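PKS (Streptomyces albus, PDB 4OQJ) probably catalyses carbon–carbon bond formation as a ketosynthase of an "AT-less" type I polyketide synthase that makes oxazolomycin. Local coordinates at residues A192-L197 with G439-H444; G363-N368 with G377-I382; P557-A562 with T661-G666; A562-A567 with E572-C577. All coordinates share one frame; numbering follows the deposited sequence.

Interaction 1 (A192-L197 with G439-H444); sequences ACSTSL and GGTNAH
A443, S194 and L197 carry this buried contact, in which the start of helix 195-209 packs across strand 441-448 in the thiolase fold. The sequence ACSTSL resembles the active-site cysteine signature of ketosynthases, and the turn it forms is held against an inner strand of the large mixed sheet. A443 presents its methyl group to the helix, and that single carbon meets the CB methylene of L197 tip to side: A443 CB and L197 CB are 3.6 Å apart. With CG set beside the backbone N (chi1 -60°), the branched end of L197 is carried past the methyl, so that CD1 only grazes A443 O at 4.2 Å and the isobutyl group also reaches V433 and S435 of strand 430-436 and L381 of helix 376-390. S194 supplies the polar half. Its OG lies 2.8 Å from T441 O and also within hydrogen-bonding reach of T191 OG1. The methyl of T441 flanks it from the strand side, with CG2 4.0 Å from S194 OG. T441 OG1 turns elsewhere, to S186 O of the second subunit and to N289 ND2. Turn and strand both border the dimer interface, A192 N bonding D170 of the second subunit. Opposite in chemistry to the methyl contact is the internal brace of the turn, where A192 O receives two donors of T195: the backbone N at 2.9 Å, and OG1 at 2.7 Å on a lone pair in the carbonyl plane, at a C=O...OG1 angle of 130°.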
loop_
_atom_site.group_PDB
_atom_site.type_symbol
_atom_site.label_atom_id
_atom_site.label_comp_id
_atom_site.label_asym_id
_atom_site.label_seq_id
_atom_site.Cartn_x
_atom_site.Cartn_y
_atom_site.Cartn_z
ATOM N N ALA A 192 -3.250 -0.335 -10.730
ATOM C CA ALA A 192 -4.041 -0.064 -11.932
ATOM C C ALA A 192 -5.558 -0.129 -11.648
ATOM O O ALA A 192 -6.019 0.480 -10.691
ATOM C CB ALA A 192 -3.634 -1.032 -13.062
ATOM N N CYS A 193 -6.331 -0.829 -12.475
ATOM C CA CYS A 193 -7.801 -0.760 -12.420
ATOM C C CYS A 193 -8.406 -1.198 -11.094
ATOM O O CYS A 193 -9.551 -0.860 -10.798
ATOM C CB CYS A 193 -8.436 -1.627 -13.531
ATOM S SG CYS A 193 -7.450 -1.814 -14.986
ATOM N N SER A 194 -7.656 -1.948 -10.296
ATOM C CA SER A 194 -8.152 -2.404 -8.993
ATOM C C SER A 194 -7.719 -1.536 -7.818
ATOM O O SER A 194 -8.081 -1.820 -6.662
ATOM C CB SER A 194 -7.704 -3.846 -8.752
ATOM O OG SER A 194 -6.300 -3.960 -8.857
ATOM N N THR A 195 -6.972 -0.471 -8.104
ATOM C CA THR A 195 -6.443 0.417 -7.066
ATOM C C THR A 195 -7.441 0.775 -5.967
ATOM O O THR A 195 -7.104 0.735 -4.789
ATOM C CB THR A 195 -5.925 1.741 -7.692
ATOM O OG1 THR A 195 -4.776 1.463 -8.508
ATOM C CG2 THR A 195 -5.565 2.756 -6.622
ATOM N N SER A 196 -8.668 1.132 -6.344
ATOM C CA SER A 196 -9.653 1.578 -5.365
ATOM C C SER A 196 -9.925 0.583 -4.269
ATOM O O SER A 196 -9.969 0.953 -3.094
ATOM C CB SER A 196 -11.001 1.898 -6.044
ATOM O OG SER A 196 -10.941 3.098 -6.778
ATOM N N LEU A 197 -10.209 -0.657 -4.647
ATOM C CA LEU A 197 -10.561 -1.667 -3.653
ATOM C C LEU A 197 -9.350 -2.203 -2.903
ATOM O O LEU A 197 -9.468 -2.599 -1.753
ATOM C CB LEU A 197 -11.323 -2.802 -4.318
ATOM C CG LEU A 197 -12.636 -2.395 -5.005
ATOM C CD1 LEU A 197 -13.407 -3.647 -5.436
ATOM C CD2 LEU A 197 -13.515 -1.487 -4.122
ATOM N N GLY A 439 -2.384 -6.343 -14.909
ATOM C CA GLY A 439 -1.268 -6.787 -14.092
ATOM C C GLY A 439 -1.695 -7.851 -13.097
ATOM O O GLY A 439 -0.860 -8.461 -12.401
ATOM N N GLY A 440 -3.005 -8.051 -13.004
ATOM C CA GLY A 440 -3.559 -9.230 -12.364
ATOM C C GLY A 440 -3.821 -9.159 -10.874
ATOM O O GLY A 440 -4.077 -10.194 -10.262
ATOM N N THR A 441 -3.768 -7.974 -10.274
ATOM C CA THR A 441 -4.129 -7.883 -8.862
ATOM C C THR A 441 -5.642 -7.705 -8.775
ATOM O O THR A 441 -6.206 -6.761 -9.334
ATOM C CB THR A 441 -3.377 -6.761 -8.144
ATOM O OG1 THR A 441 -2.033 -7.197 -7.922
ATOM C CG2 THR A 441 -4.017 -6.442 -6.781
ATOM N N ASN A 442 -6.279 -8.661 -8.093
ATOM C CA ASN A 442 -7.724 -8.746 -7.965
ATOM C C ASN A 442 -8.183 -8.389 -6.577
ATOM O O ASN A 442 -7.508 -8.697 -5.617
ATOM C CB ASN A 442 -8.197 -10.158 -8.273
ATOM C CG ASN A 442 -7.662 -10.676 -9.587
ATOM O OD1 ASN A 442 -7.809 -10.026 -10.609
ATOM N ND2 ASN A 442 -7.033 -11.862 -9.565
ATOM N N ALA A 443 -9.351 -7.767 -6.475
ATOM C CA ALA A 443 -9.933 -7.415 -5.196
ATOM C C ALA A 443 -11.433 -7.677 -5.205
ATOM O O ALA A 443 -12.091 -7.539 -6.244
ATOM C CB ALA A 443 -9.660 -5.974 -4.878
ATOM N N HIS A 444 -11.963 -8.075 -4.054
ATOM C CA HIS A 444 -13.406 -8.248 -3.875
ATOM C C HIS A 444 -13.751 -7.847 -2.447
ATOM O O HIS A 444 -13.042 -8.190 -1.505
ATOM C CB HIS A 444 -13.827 -9.687 -4.164
ATOM C CG HIS A 444 -15.315 -9.900 -4.233
ATOM N ND1 HIS A 444 -16.055 -9.653 -5.374
ATOM C CD2 HIS A 444 -16.194 -10.356 -3.306
ATOM C CE1 HIS A 444 -17.323 -9.968 -5.148
ATOM N NE2 HIS A 444 -17.430 -10.406 -3.906
#

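Interaction 2 (G363-N368 with G377-I382)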
loop_
_atom_site.group_PDB
_atom_site.type_symbol
_atom_site.label_atom_id
_atom_site.label_comp_id
_atom_site.label_asym_id
_atom_site.label_seq_id
_atom_site.Cartn_x
_atom_site.Cartn_y
_atom_site.Cartn_z
ATOM N N GLY A 363 -24.633 -6.459 -11.947
ATOM C CA GLY A 363 -24.647 -5.205 -12.678
ATOM C C GLY A 363 -23.270 -4.597 -12.810
ATOM O O GLY A 363 -22.316 -5.082 -12.201
ATOM N N SER A 364 -23.167 -3.535 -13.607
ATOM C CA SER A 364 -21.909 -2.806 -13.746
ATOM C C SER A 364 -22.124 -1.305 -13.917
ATOM O O SER A 364 -22.785 -0.873 -14.872
ATOM C CB SER A 364 -21.112 -3.319 -14.938
ATOM O OG SER A 364 -19.945 -2.514 -15.088
ATOM N N VAL A 365 -21.565 -0.514 -13.001
ATOM C CA VAL A 365 -21.634 0.946 -13.100
ATOM C C VAL A 365 -20.826 1.461 -14.295
ATOM O O VAL A 365 -20.978 2.607 -14.715
ATOM C CB VAL A 365 -21.139 1.628 -11.815
ATOM C CG1 VAL A 365 -19.592 1.549 -11.677
ATOM C CG2 VAL A 365 -21.628 3.058 -11.747
ATOM N N LYS A 366 -19.964 0.624 -14.857
ATOM C CA LYS A 366 -19.266 1.036 -16.069
ATOM C C LYS A 366 -20.275 1.294 -17.205
ATOM O O LYS A 366 -19.967 2.032 -18.134
ATOM C CB LYS A 366 -18.227 -0.004 -16.480
ATOM C CG LYS A 366 -17.065 -0.080 -15.467
ATOM C CD LYS A 366 -15.929 -0.937 -15.964
ATOM C CE LYS A 366 -14.769 -0.939 -14.963
ATOM N NZ LYS A 366 -15.217 -1.410 -13.631
ATOM N N THR A 367 -21.486 0.736 -17.103
ATOM C CA THR A 367 -22.517 0.973 -18.128
ATOM C C THR A 367 -23.122 2.376 -17.995
ATOM O O THR A 367 -23.666 2.910 -18.967
ATOM C CB THR A 367 -23.666 -0.069 -18.074
ATOM O OG1 THR A 367 -24.440 0.104 -16.873
ATOM C CG2 THR A 367 -23.123 -1.489 -18.150
ATOM N N ASN A 368 -23.025 2.964 -16.802
ATOM C CA ASN A 368 -23.470 4.343 -16.584
ATOM C C ASN A 368 -22.368 5.341 -16.949
ATOM O O ASN A 368 -22.587 6.256 -17.740
ATOM C CB ASN A 368 -23.883 4.593 -15.118
ATOM C CG ASN A 368 -24.968 3.659 -14.626
ATOM O OD1 ASN A 368 -24.703 2.534 -14.190
ATOM N ND2 ASN A 368 -26.198 4.143 -14.646
ATOM N N GLY A 377 -13.108 1.130 -9.003
ATOM C CA GLY A 377 -13.602 0.471 -7.818
ATOM C C GLY A 377 -14.370 1.401 -6.900
ATOM O O GLY A 377 -15.257 0.945 -6.169
HETATM N N MSE A 378 -14.034 2.690 -6.907
HETATM C CA MSE A 378 -14.799 3.662 -6.109
HETATM C C MSE A 378 -16.198 3.828 -6.691
HETATM O O MSE A 378 -17.184 3.863 -5.966
HETATM C CB MSE A 378 -14.109 5.039 -6.065
HETATM C CG MSE A 378 -13.016 5.210 -5.004
HETATM SE SE MSE A 378 -13.671 4.949 -3.177
HETATM C CE MSE A 378 -12.745 3.343 -3.081
ATOM N N ALA A 379 -16.288 3.929 -8.009
ATOM C CA ALA A 379 -17.586 4.064 -8.644
ATOM C C ALA A 379 -18.439 2.818 -8.340
ATOM O O ALA A 379 -19.628 2.924 -8.033
ATOM C CB ALA A 379 -17.430 4.274 -10.146
ATOM N N GLY A 380 -17.816 1.648 -8.360
ATOM C CA GLY A 380 -18.526 0.399 -8.083
ATOM C C GLY A 380 -18.949 0.252 -6.615
ATOM O O GLY A 380 -20.071 -0.149 -6.322
ATOM N N LEU A 381 -18.041 0.570 -5.694
ATOM C CA LEU A 381 -18.317 0.439 -4.266
ATOM C C LEU A 381 -19.357 1.461 -3.815
ATOM O O LEU A 381 -20.299 1.123 -3.086
ATOM C CB LEU A 381 -17.028 0.593 -3.454
ATOM C CG LEU A 381 -17.141 0.542 -1.921
ATOM C CD1 LEU A 381 -17.842 -0.723 -1.444
ATOM C CD2 LEU A 381 -15.759 0.642 -1.303
ATOM N N ILE A 382 -19.208 2.705 -4.266
ATOM C CA ILE A 382 -20.124 3.749 -3.849
ATOM C C ILE A 382 -21.511 3.495 -4.426
ATOM O O ILE A 382 -22.477 3.717 -3.731
ATOM C CB ILE A 382 -19.605 5.155 -4.218
ATOM C CG1 ILE A 382 -18.412 5.484 -3.313
ATOM C CG2 ILE A 382 -20.698 6.214 -4.002
ATOM C CD1 ILE A 382 -17.656 6.750 -3.668
#
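V365 and G380 bring the two backbones closest, their CA atoms 5.9 Å apart, where the turn leading into helix 366-369 meets the flank of helix 376-390. The fold is that of the thiolases: strand 360-363 of the large sheet ends, and the chain enters a short helix through an ST turn. A single methyl group makes the contact. CG1 of V365 stands between its own backbone N and carbonyl carbon (chi1 74°), which aims it at the helix, and it settles over the peptide link between A379 and G380. Its distances are even: V365 CG1 is 3.8 Å from A379 C, and also 3.8 Å from A379 CB, so the alanine methyl closes one end of the seat. No hydrogen bond crosses; the join is apolar and buried. F41 and L45 of helix 38-46 also pack on V365, so V365 sits between helix 38-46 and helix 376-390.

Polar bonds within 363-368 fix the turn that presents the valine. S364 OG accepts from K366 N at 3.1 Å, a bent capping bond of 138°, and in turn reaches G330 O. K366 sends its NZ to H329 O. S364 O is gripped twice by T367, through the backbone N at 3.0 Å and through T367 OG1, which lies 2.8 Å from S364 O and nearly in line with the carbonyl bond, at 175°.

Interaction 3 (P557-A562 with T661-G666)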
loop_
_atom_site.group_PDB
_atom_site.type_symbol
_atom_site.label_atom_id
_atom_site.label_comp_id
_atom_site.label_asym_id
_atom_site.label_seq_id
_atom_site.Cartn_x
_atom_site.Cartn_y
_atom_site.Cartn_z
ATOM N N PRO A 557 -35.192 37.983 37.035
ATOM C CA PRO A 557 -35.510 36.728 37.731
ATOM C C PRO A 557 -36.002 35.620 36.805
ATOM O O PRO A 557 -35.612 34.474 36.987
ATOM C CB PRO A 557 -36.610 37.135 38.719
ATOM C CG PRO A 557 -36.552 38.632 38.800
ATOM C CD PRO A 557 -36.056 39.093 37.482
ATOM N N GLU A 558 -36.841 35.953 35.831
ATOM C CA GLU A 558 -37.309 34.958 34.875
ATOM C C GLU A 558 -36.141 34.400 34.062
ATOM O O GLU A 558 -36.044 33.186 33.837
ATOM C CB GLU A 558 -38.360 35.564 33.943
ATOM C CG GLU A 558 -38.988 34.561 32.985
ATOM C CD GLU A 558 -39.806 35.224 31.892
ATOM O OE1 GLU A 558 -39.770 34.731 30.745
ATOM O OE2 GLU A 558 -40.488 36.231 32.182
ATOM N N HIS A 559 -35.255 35.288 33.625
ATOM C CA HIS A 559 -34.093 34.878 32.854
ATOM C C HIS A 559 -33.150 34.022 33.698
ATOM O O HIS A 559 -32.635 33.007 33.230
ATOM C CB HIS A 559 -33.328 36.091 32.321
ATOM C CG HIS A 559 -31.996 35.736 31.734
ATOM N ND1 HIS A 559 -31.860 34.946 30.615
ATOM C CD2 HIS A 559 -30.741 36.049 32.131
ATOM C CE1 HIS A 559 -30.574 34.793 30.340
ATOM N NE2 HIS A 559 -29.876 35.450 31.245
ATOM N N ALA A 560 -32.925 34.454 34.939
ATOM C CA ALA A 560 -32.030 33.744 35.846
ATOM C C ALA A 560 -32.550 32.342 36.107
ATOM O O ALA A 560 -31.800 31.379 36.024
ATOM C CB ALA A 560 -31.881 34.510 37.153
ATOM N N ALA A 561 -33.842 32.231 36.403
ATOM C CA ALA A 561 -34.458 30.940 36.708
ATOM C C ALA A 561 -34.415 29.983 35.515
ATOM O O ALA A 561 -34.195 28.776 35.682
ATOM C CB ALA A 561 -35.894 31.147 37.170
ATOM N N ALA A 562 -34.595 30.519 34.313
ATOM C CA ALA A 562 -34.529 29.712 33.092
ATOM C C ALA A 562 -33.134 29.127 32.846
ATOM O O ALA A 562 -32.982 27.928 32.563
ATOM C CB ALA A 562 -34.963 30.548 31.891
ATOM N N THR A 661 -32.000 29.943 27.668
ATOM C CA THR A 661 -31.018 29.309 26.802
ATOM C C THR A 661 -30.923 30.028 25.460
ATOM O O THR A 661 -29.839 30.154 24.898
ATOM C CB THR A 661 -31.362 27.820 26.581
ATOM O OG1 THR A 661 -31.272 27.125 27.829
ATOM C CG2 THR A 661 -30.406 27.179 25.594
ATOM N N ALA A 662 -32.052 30.517 24.960
ATOM C CA ALA A 662 -32.067 31.265 23.704
ATOM C C ALA A 662 -31.134 32.472 23.779
ATOM O O ALA A 662 -30.436 32.789 22.818
ATOM C CB ALA A 662 -33.463 31.709 23.379
ATOM N N PHE A 663 -31.115 33.147 24.923
ATOM C CA PHE A 663 -30.237 34.296 25.070
ATOM C C PHE A 663 -28.779 33.871 25.123
ATOM O O PHE A 663 -27.922 34.459 24.464
ATOM C CB PHE A 663 -30.555 35.092 26.330
ATOM C CG PHE A 663 -29.479 36.073 26.677
ATOM C CD1 PHE A 663 -29.375 37.267 25.985
ATOM C CD2 PHE A 663 -28.537 35.780 27.649
ATOM C CE1 PHE A 663 -28.364 38.173 26.280
ATOM C CE2 PHE A 663 -27.526 36.684 27.956
ATOM C CZ PHE A 663 -27.442 37.882 27.265
ATOM N N LEU A 664 -28.501 32.858 25.931
ATOM C CA LEU A 664 -27.144 32.368 26.103
ATOM C C LEU A 664 -26.547 31.886 24.784
ATOM O O LEU A 664 -25.391 32.153 24.486
ATOM C CB LEU A 664 -27.120 31.239 27.118
ATOM C CG LEU A 664 -25.746 30.667 27.451
ATOM C CD1 LEU A 664 -24.786 31.775 27.861
ATOM C CD2 LEU A 664 -25.878 29.660 28.564
ATOM N N LEU A 665 -27.340 31.180 23.986
ATOM C CA LEU A 665 -26.858 30.678 22.696
ATOM C C LEU A 665 -26.583 31.825 21.714
ATOM O O LEU A 665 -25.640 31.776 20.943
ATOM C CB LEU A 665 -27.870 29.700 22.093
ATOM C CG LEU A 665 -28.076 28.363 22.807
ATOM C CD1 LEU A 665 -29.203 27.585 22.139
ATOM C CD2 LEU A 665 -26.804 27.550 22.820
ATOM N N GLY A 666 -27.417 32.858 21.751
ATOM C CA GLY A 666 -27.210 34.044 20.937
ATOM C C GLY A 666 -25.944 34.786 21.315
ATOM O O GLY A 666 -25.261 35.356 20.457
#
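Between 557-562 and 661-666 the close contact is made by H559 and F663 alone, and they make it with their rings. The planes stand at 89° and the centroids are 5.2 Å apart, yet the approach is oblique, matching neither a stack nor a regular T. The leading atom is the imidazole CE1, 3.5 Å from F663 CD2; NE2 of H559 follows at 3.9 Å from the same CD2. Both side chains leave their helices with CG anti to the backbone N (chi1 170° for H559, 166° for F663), and this extension bridges backbones whose nearest CA atoms, those of H559 and F663, are 8.7 Å apart. The imidazole is also held at its other nitrogen, since ND1 is hydrogen-bonded to G660 N, a bond that would probably leave the proton on NE2.

Beyond the rings the two segments approach loosely. A562 CB stays 5.2 Å from T661 N, and the CB of T661 is directed away, although its OG1 is hydrogen-bonded to E566 OE1, one turn further along the first helix. F663 remains partly exposed, whereas H559 is buried. V600 of helix 594-610 also touches H559, as do P653 and V659 from loops; L664 on the second helix meets T604 of that same helix 594-610 and W611 just after it.

Interaction 4 (A562-A567 with E572-C577)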
loop_
_atom_site.group_PDB
_atom_site.type_symbol
_atom_site.label_atom_id
_atom_site.label_comp_id
_atom_site.label_asym_id
_atom_site.label_seq_id
_atom_site.Cartn_x
_atom_site.Cartn_y
_atom_site.Cartn_z
ATOM N N ALA A 562 -34.595 30.519 34.313
ATOM C CA ALA A 562 -34.529 29.712 33.092
ATOM C C ALA A 562 -33.134 29.127 32.846
ATOM O O ALA A 562 -32.982 27.928 32.563
ATOM C CB ALA A 562 -34.963 30.548 31.891
ATOM N N LEU A 563 -32.110 29.966 32.919
ATOM C CA LEU A 563 -30.749 29.477 32.754
ATOM C C LEU A 563 -30.397 28.455 33.837
ATOM O O LEU A 563 -29.705 27.468 33.569
ATOM C CB LEU A 563 -29.735 30.623 32.793
ATOM C CG LEU A 563 -29.578 31.473 31.529
ATOM C CD1 LEU A 563 -28.487 32.507 31.740
ATOM C CD2 LEU A 563 -29.287 30.632 30.293
ATOM N N TYR A 564 -30.861 28.709 35.056
ATOM C CA TYR A 564 -30.569 27.839 36.179
ATOM C C TYR A 564 -31.152 26.460 35.927
ATOM O O TYR A 564 -30.499 25.451 36.168
ATOM C CB TYR A 564 -31.138 28.413 37.480
ATOM C CG TYR A 564 -30.541 27.801 38.730
ATOM C CD1 TYR A 564 -29.322 28.250 39.232
ATOM C CD2 TYR A 564 -31.188 26.778 39.411
ATOM C CE1 TYR A 564 -28.771 27.710 40.381
ATOM C CE2 TYR A 564 -30.635 26.226 40.564
ATOM C CZ TYR A 564 -29.427 26.697 41.040
ATOM O OH TYR A 564 -28.868 26.154 42.177
ATOM N N GLU A 565 -32.386 26.432 35.437
ATOM C CA GLU A 565 -33.064 25.180 35.137
ATOM C C GLU A 565 -32.477 24.485 33.917
ATOM O O GLU A 565 -32.334 23.261 33.912
ATOM C CB GLU A 565 -34.560 25.441 34.920
ATOM C CG GLU A 565 -35.404 24.192 34.715
ATOM C CD GLU A 565 -36.835 24.524 34.330
ATOM O OE1 GLU A 565 -37.608 24.936 35.221
ATOM O OE2 GLU A 565 -37.183 24.385 33.135
ATOM N N GLU A 566 -32.118 25.259 32.895
ATOM C CA GLU A 566 -31.829 24.696 31.573
ATOM C C GLU A 566 -30.356 24.454 31.275
ATOM O O GLU A 566 -30.029 23.595 30.448
ATOM C CB GLU A 566 -32.395 25.615 30.487
ATOM C CG GLU A 566 -33.889 25.870 30.594
ATOM C CD GLU A 566 -34.326 27.088 29.796
ATOM O OE1 GLU A 566 -33.519 27.589 28.989
ATOM O OE2 GLU A 566 -35.472 27.551 29.980
ATOM N N ALA A 567 -29.470 25.207 31.923
ATOM C CA ALA A 567 -28.035 25.123 31.628
ATOM C C ALA A 567 -27.207 24.655 32.838
ATOM O O ALA A 567 -27.003 25.393 33.803
ATOM C CB ALA A 567 -27.527 26.480 31.122
ATOM N N GLU A 572 -23.999 25.360 37.950
ATOM C CA GLU A 572 -22.769 25.142 38.716
ATOM C C GLU A 572 -22.175 26.452 39.222
ATOM O O GLU A 572 -21.982 26.632 40.422
ATOM C CB GLU A 572 -21.717 24.404 37.875
ATOM C CG GLU A 572 -20.362 24.248 38.592
ATOM C CD GLU A 572 -19.234 23.781 37.683
ATOM O OE1 GLU A 572 -19.513 23.255 36.580
ATOM O OE2 GLU A 572 -18.058 23.950 38.078
ATOM N N HIS A 573 -21.867 27.362 38.306
ATOM C CA HIS A 573 -21.199 28.609 38.681
ATOM C C HIS A 573 -22.099 29.558 39.463
ATOM O O HIS A 573 -21.617 30.361 40.267
ATOM C CB HIS A 573 -20.665 29.303 37.435
ATOM C CG HIS A 573 -19.644 28.491 36.704
ATOM N ND1 HIS A 573 -18.399 28.228 37.229
ATOM C CD2 HIS A 573 -19.695 27.857 35.509
ATOM C CE1 HIS A 573 -17.718 27.474 36.379
ATOM N NE2 HIS A 573 -18.482 27.235 35.331
ATOM N N PHE A 574 -23.404 29.485 39.236
ATOM C CA PHE A 574 -24.320 30.325 40.000
ATOM C C PHE A 574 -24.345 29.867 41.459
ATOM O O PHE A 574 -24.323 30.690 42.372
ATOM C CB PHE A 574 -25.731 30.295 39.400
ATOM C CG PHE A 574 -26.652 31.346 39.965
ATOM C CD1 PHE A 574 -27.373 31.106 41.115
ATOM C CD2 PHE A 574 -26.783 32.578 39.345
ATOM C CE1 PHE A 574 -28.213 32.075 41.636
ATOM C CE2 PHE A 574 -27.609 33.541 39.851
ATOM C CZ PHE A 574 -28.330 33.294 41.003
ATOM N N ASP A 575 -24.412 28.555 41.673
ATOM C CA ASP A 575 -24.389 27.999 43.023
ATOM C C ASP A 575 -23.134 28.450 43.756
ATOM O O ASP A 575 -23.196 28.914 44.896
ATOM C CB ASP A 575 -24.452 26.470 42.991
ATOM C CG ASP A 575 -25.858 25.939 42.771
ATOM O OD1 ASP A 575 -26.830 26.720 42.886
ATOM O OD2 ASP A 575 -25.993 24.723 42.498
ATOM N N ARG A 576 -21.993 28.332 43.091
ATOM C CA ARG A 576 -20.728 28.682 43.720
ATOM C C ARG A 576 -20.617 30.187 43.945
ATOM O O ARG A 576 -20.056 30.625 44.948
ATOM C CB ARG A 576 -19.565 28.162 42.876
ATOM C CG ARG A 576 -19.561 26.633 42.769
ATOM C CD ARG A 576 -18.326 26.080 42.064
ATOM N NE ARG A 576 -18.453 24.641 41.823
ATOM C CZ ARG A 576 -18.196 23.693 42.724
ATOM N NH1 ARG A 576 -17.787 24.010 43.953
ATOM N NH2 ARG A 576 -18.347 22.414 42.393
ATOM N N CYS A 577 -21.171 30.979 43.034
ATOM C CA CYS A 577 -21.188 32.428 43.209
ATOM C C CYS A 577 -22.074 32.834 44.384
ATOM O O CYS A 577 -21.746 33.756 45.120
ATOM C CB CYS A 577 -21.676 33.125 41.942
ATOM S SG CYS A 577 -21.799 34.910 42.117
HETATM O O HOH W 1 -28.266 23.230 41.967
#
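Y564 reaches from helix 557-566 to F574 and D575 on helix 568-581, across two consecutive helices joined by a tight corner at A567. Just before it, L563 touches nothing of 572-577, but packs on F570, earlier in the same partner helix, and on T604 of helix 594-610.

Y564 itself projects at the neighbouring helix, CG anti to the backbone N (chi1 -163°), and brings the CD1–CE1 side of its ring up to F574 CD1. CE1 of Y564 comes 3.7 Å from F574 CD1, while CD1 of Y564 is 3.9 Å from the same atom. The side chains cross at about a right angle, with the ring planes at 79° and the centroids 5.7 Å apart, in an oblique pairing that is neither stacked nor edge-to-face. F574 is buried, with L588 and L589 of helix 585-590 and A599 and V600 of helix 594-610 around it, so the tyrosine packs against the rim of a hydrophobic centre. At the hydroxyl end lies the carboxylate of D575, in a doubtful placement, because its modelled approach is too close to be trusted. A water also links the two residues, 3.0 Å from Y564 OH and donating to D575 OD2 at 2.8 Å. On the backbone side, Y564 O takes a hydrogen bond from R571 NH2.

Further along, A567 ends one helix and is the N-cap position of the next, which puts the change of direction at a single residue. Its own amide still belongs to the helix it leaves: A567 N bonds L563 O at 2.8 Å.

Overall arrangement
Two pairs of contacts occupy opposite sides of the chain's centre. Interactions 1 and 2 are fully buried, lie in the ketosynthase and touch where S196 and L197 pack on G377, M378 and L381; helix 376-390 thus meets both. Interactions 3 and 4, with centres 10 Å apart, share A562 and helix 557-566, and are partly exposed; a probable hydrogen bond between T661 and E566 ties them. Their centres lie 53 to 59 Å from those of the first pair. Chemistry follows position: in the ketosynthase core, methyl contacts, joined in interaction 1 by a serine hydroxyl at a strand carbonyl, go with close backbones, whereas the outlying helices are spaced by large aromatic rings meeting obliquely.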